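Polymerase X (Deinococcus radiodurans, PDB 2W9M) probably extends DNA strands one nucleotide at a time from deoxyribonucleoside triphosphates, releasing diphosphate, and carries a separate zinc-binding domain. Local coordinates at residues A185-V188 and R189-L192; G166-V169 and A170-L173. All coordinates share one frame; numbering follows the deposited sequence.

In the fold
Contacts 1 and 2 are both mainly buried helical stretches of the polymerase region, with centres about 11 Å apart. Contact 2 is about two turns from the middle of helix 163-176; contact 1 is the short helix 186-190 with the turn that ends it. Both rest on strand 194-203, and they also touch each other: Val-188 CG1 lies 3.8 Å from Gly-166 C. Their chemistry differs with their place. Contact 2 is mostly straight main-chain bonding with aliphatic packing, Glu-171 exposed and Glu-172 paired with Arg-125; contact 1 relies on glycines, weak backbone bonds and an aspartate-arginine pair, with further acidic partners reaching its arginines from later in the chain.

Contact 1. Residues A185-V188 and R189-L192; sequences AGDV and RRGL
The side chain of Asp-187 lies alongside that of Arg-190, both pointing the same way, and their charged ends form a salt bridge, OD1 to NH1 at 2.9 Å. The short helix probably corresponds to the Gly-Ser (GS) motif segment of family X palms, with an aspartate in place of the serine; in relatives that segment meets the nucleotide's triphosphate. The carboxylate and guanidinium planes are turned 72° apart; NH1 comes to OD1 from the anti side, 29° out of the carboxylate plane. Arg-190 reaches this position with CG between its backbone N and carbonyl carbon (chi1 58°), which lays CG 3.4 Å from Gly-186 O, and with a bend at chi3. Its NE makes a second salt bridge, to Glu-305. Replaced by an alanine, Arg-190 would probably leave OD1 of Asp-187 and the carboxylate of Glu-305 without their shared charged mate. Arg-189 runs extended instead: CB packs 3.6 Å from Ala-185 CA, while the guanidinium leads off to Glu-287. The helix ends in a Schellman motif at Gly-191, whose positive phi suits glycine. There Asp-187 O accepts Leu-192 N at 3.1 Å and, weakly, the N of Gly-191, which also bonds weakly to Val-188 O. Val-188 turns from this turn toward Val-195 of strand 194-203. On the flank of the aspartate, Leu-192 crosses its side chain obliquely, setting CD2 3.5 Å from Asp-187 OD2.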
loop_
_atom_site.group_PDB
_atom_site.type_symbol
_atom_site.label_atom_id
_atom_site.label_comp_id
_atom_site.label_asym_id
_atom_site.label_seq_id
_atom_site.Cartn_x
_atom_site.Cartn_y
_atom_site.Cartn_z
ATOM N N ALA A 185 -5.008 6.703 18.513
ATOM C CA ALA A 185 -5.808 5.716 19.217
ATOM C C ALA A 185 -6.548 4.833 18.229
ATOM O O ALA A 185 -6.448 5.023 17.015
ATOM C CB ALA A 185 -6.787 6.401 20.153
ATOM N N GLY A 186 -7.285 3.864 18.760
ATOM C CA GLY A 186 -8.117 3.002 17.945
ATOM C C GLY A 186 -7.413 2.404 16.744
ATOM O O GLY A 186 -6.314 1.863 16.854
ATOM N N ASP A 187 -8.056 2.517 15.588
ATOM C CA ASP A 187 -7.628 1.799 14.394
ATOM C C ASP A 187 -6.271 2.242 13.845
ATOM O O ASP A 187 -5.460 1.401 13.459
ATOM C CB ASP A 187 -8.714 1.868 13.316
ATOM C CG ASP A 187 -10.010 1.201 13.754
ATOM O OD1 ASP A 187 -10.064 0.694 14.897
ATOM O OD2 ASP A 187 -10.974 1.178 12.959
ATOM N N VAL A 188 -6.012 3.547 13.818
ATOM C CA VAL A 188 -4.731 4.041 13.313
ATOM C C VAL A 188 -3.565 3.643 14.223
ATOM O O VAL A 188 -2.468 3.353 13.743
ATOM C CB VAL A 188 -4.732 5.571 13.079
ATOM C CG1 VAL A 188 -5.991 5.982 12.346
ATOM C CG2 VAL A 188 -4.619 6.319 14.391
ATOM N N ARG A 189 -3.811 3.613 15.530
ATOM C CA ARG A 189 -2.766 3.272 16.494
ATOM C C ARG A 189 -2.264 1.830 16.372
ATOM O O ARG A 189 -1.095 1.553 16.646
ATOM C CB ARG A 189 -3.244 3.515 17.924
ATOM C CG ARG A 189 -2.257 3.015 18.961
ATOM C CD ARG A 189 -2.828 3.050 20.355
ATOM N NE ARG A 189 -1.844 2.595 21.328
ATOM C CZ ARG A 189 -2.134 2.262 22.581
ATOM N NH1 ARG A 189 -3.386 2.333 23.015
ATOM N NH2 ARG A 189 -1.172 1.856 23.399
ATOM N N ARG A 190 -3.138 0.911 15.974
ATOM C CA ARG A 190 -2.734 -0.487 15.872
ATOM C C ARG A 190 -2.600 -0.985 14.432
ATOM O O ARG A 190 -2.353 -2.169 14.198
ATOM C CB ARG A 190 -3.649 -1.389 16.703
ATOM C CG ARG A 190 -5.111 -1.327 16.335
ATOM C CD ARG A 190 -5.952 -2.024 17.395
ATOM N NE ARG A 190 -7.023 -2.803 16.789
ATOM C CZ ARG A 190 -8.176 -2.290 16.379
ATOM N NH1 ARG A 190 -8.409 -0.994 16.520
ATOM N NH2 ARG A 190 -9.093 -3.074 15.831
ATOM N N GLY A 191 -2.757 -0.074 13.477
ATOM C CA GLY A 191 -2.387 -0.340 12.097
ATOM C C GLY A 191 -3.401 -1.080 11.251
ATOM O O GLY A 191 -3.040 -1.743 10.280
ATOM N N LEU A 192 -4.672 -0.967 11.609
ATOM C CA LEU A 192 -5.720 -1.598 10.828
ATOM C C LEU A 192 -5.573 -1.172 9.367
ATOM O O LEU A 192 -5.547 0.020 9.066
ATOM C CB LEU A 192 -7.092 -1.201 11.375
ATOM C CG LEU A 192 -8.119 -2.327 11.446
ATOM C CD1 LEU A 192 -7.633 -3.386 12.411
ATOM C CD2 LEU A 192 -9.480 -1.793 11.863
#

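Contact 2. Residues G166-V169 and A170-L173; sequences GLAV and AEEL
Helix 163-176 of the polymerase region contributes about two turns from its middle here, bonded in regular i to i+4 fashion. Ala-170 N meets Gly-166 O at 3.0 Å, and Glu-171 N, Glu-172 N and Leu-173 N follow on the carbonyls of Leu-167, Ala-168 and Val-169; the last of these bonds is 2.9 Å long and nearly straight, at 166°. Along the sheet-facing side, CG1 of Val-169 touches CD1 of Leu-173 at 4.2 Å. Leu-173 has CG anti to its own carbonyl carbon (chi1 -65°), which brings CG back to within 3.4 Å of Val-169 O, the oxygen that accepts the residue's own N-H. Both residues press on Val-233 of strand 231-238, and Ala-170, its CB 3.4 Å from Gly-166 O, joins Leu-173 against Leu-200. Glu-171, exposed, folds at chi2 back over the turn toward Ala-168, a strained and probably loosely defined placement. Glu-172 stays extended and forms a salt bridge with Arg-125, while Ala-168 packs on helix 121-130. Leu-167 points to another neighbour, meeting Tyr-528 and Met-531 of helix 526-535. A helix laid with an aliphatic side on a mixed sheet and flanked by two other helices is consistent with the nucleotidyltransferase-type palm of family X polymerases.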
loop_
_atom_site.group_PDB
_atom_site.type_symbol
_atom_site.label_atom_id
_atom_site.label_comp_id
_atom_site.label_asym_id
_atom_site.label_seq_id
_atom_site.Cartn_x
_atom_site.Cartn_y
_atom_site.Cartn_z
ATOM N N GLY A 166 -6.100 8.124 7.416
ATOM C CA GLY A 166 -6.416 8.180 8.832
ATOM C C GLY A 166 -5.217 8.549 9.690
ATOM O O GLY A 166 -5.319 9.347 10.619
ATOM N N LEU A 167 -4.069 7.965 9.375
ATOM C CA LEU A 167 -2.854 8.206 10.147
ATOM C C LEU A 167 -2.312 9.612 9.903
ATOM O O LEU A 167 -1.891 10.292 10.837
ATOM C CB LEU A 167 -1.792 7.156 9.807
ATOM C CG LEU A 167 -0.614 6.957 10.763
ATOM C CD1 LEU A 167 -1.082 6.999 12.203
ATOM C CD2 LEU A 167 0.086 5.636 10.469
ATOM N N ALA A 168 -2.328 10.044 8.644
ATOM C CA ALA A 168 -1.894 11.394 8.289
ATOM C C ALA A 168 -2.735 12.454 8.995
ATOM O O ALA A 168 -2.198 13.405 9.557
ATOM C CB ALA A 168 -1.956 11.591 6.779
ATOM N N VAL A 169 -4.053 12.289 8.963
ATOM C CA VAL A 169 -4.950 13.245 9.603
ATOM C C VAL A 169 -4.768 13.268 11.121
ATOM O O VAL A 169 -4.721 14.338 11.727
ATOM C CB VAL A 169 -6.426 12.985 9.239
ATOM C CG1 VAL A 169 -7.343 13.845 10.096
ATOM C CG2 VAL A 169 -6.655 13.256 7.753
ATOM N N ALA A 170 -4.649 12.096 11.734
ATOM C CA ALA A 170 -4.416 12.032 13.175
ATOM C C ALA A 170 -3.089 12.693 13.548
ATOM O O ALA A 170 -3.005 13.418 14.541
ATOM C CB ALA A 170 -4.459 10.598 13.673
ATOM N N GLU A 171 -2.055 12.448 12.750
ATOM C CA GLU A 171 -0.755 13.083 12.976
ATOM C C GLU A 171 -0.827 14.607 12.846
ATOM O O GLU A 171 -0.214 15.332 13.628
ATOM C CB GLU A 171 0.309 12.500 12.039
ATOM C CG GLU A 171 1.218 13.539 11.375
ATOM C CD GLU A 171 1.006 13.650 9.861
ATOM O OE1 GLU A 171 1.313 12.672 9.138
ATOM O OE2 GLU A 171 0.551 14.719 9.391
ATOM N N GLU A 172 -1.593 15.086 11.870
ATOM C CA GLU A 172 -1.751 16.519 11.644
ATOM C C GLU A 172 -2.507 17.207 12.781
ATOM O O GLU A 172 -2.103 18.277 13.238
ATOM C CB GLU A 172 -2.457 16.778 10.309
ATOM C CG GLU A 172 -2.434 18.231 9.860
ATOM C CD GLU A 172 -3.180 18.453 8.555
ATOM O OE1 GLU A 172 -2.877 19.441 7.849
ATOM O OE2 GLU A 172 -4.069 17.636 8.233
ATOM N N LEU A 173 -3.606 16.603 13.227
ATOM C CA LEU A 173 -4.408 17.176 14.309
ATOM C C LEU A 173 -3.665 17.155 15.637
ATOM O O LEU A 173 -3.848 18.040 16.470
ATOM C CB LEU A 173 -5.742 16.448 14.454
ATOM C CG LEU A 173 -6.686 16.597 13.263
ATOM C CD1 LEU A 173 -8.067 16.070 13.613
ATOM C CD2 LEU A 173 -6.755 18.050 12.821
#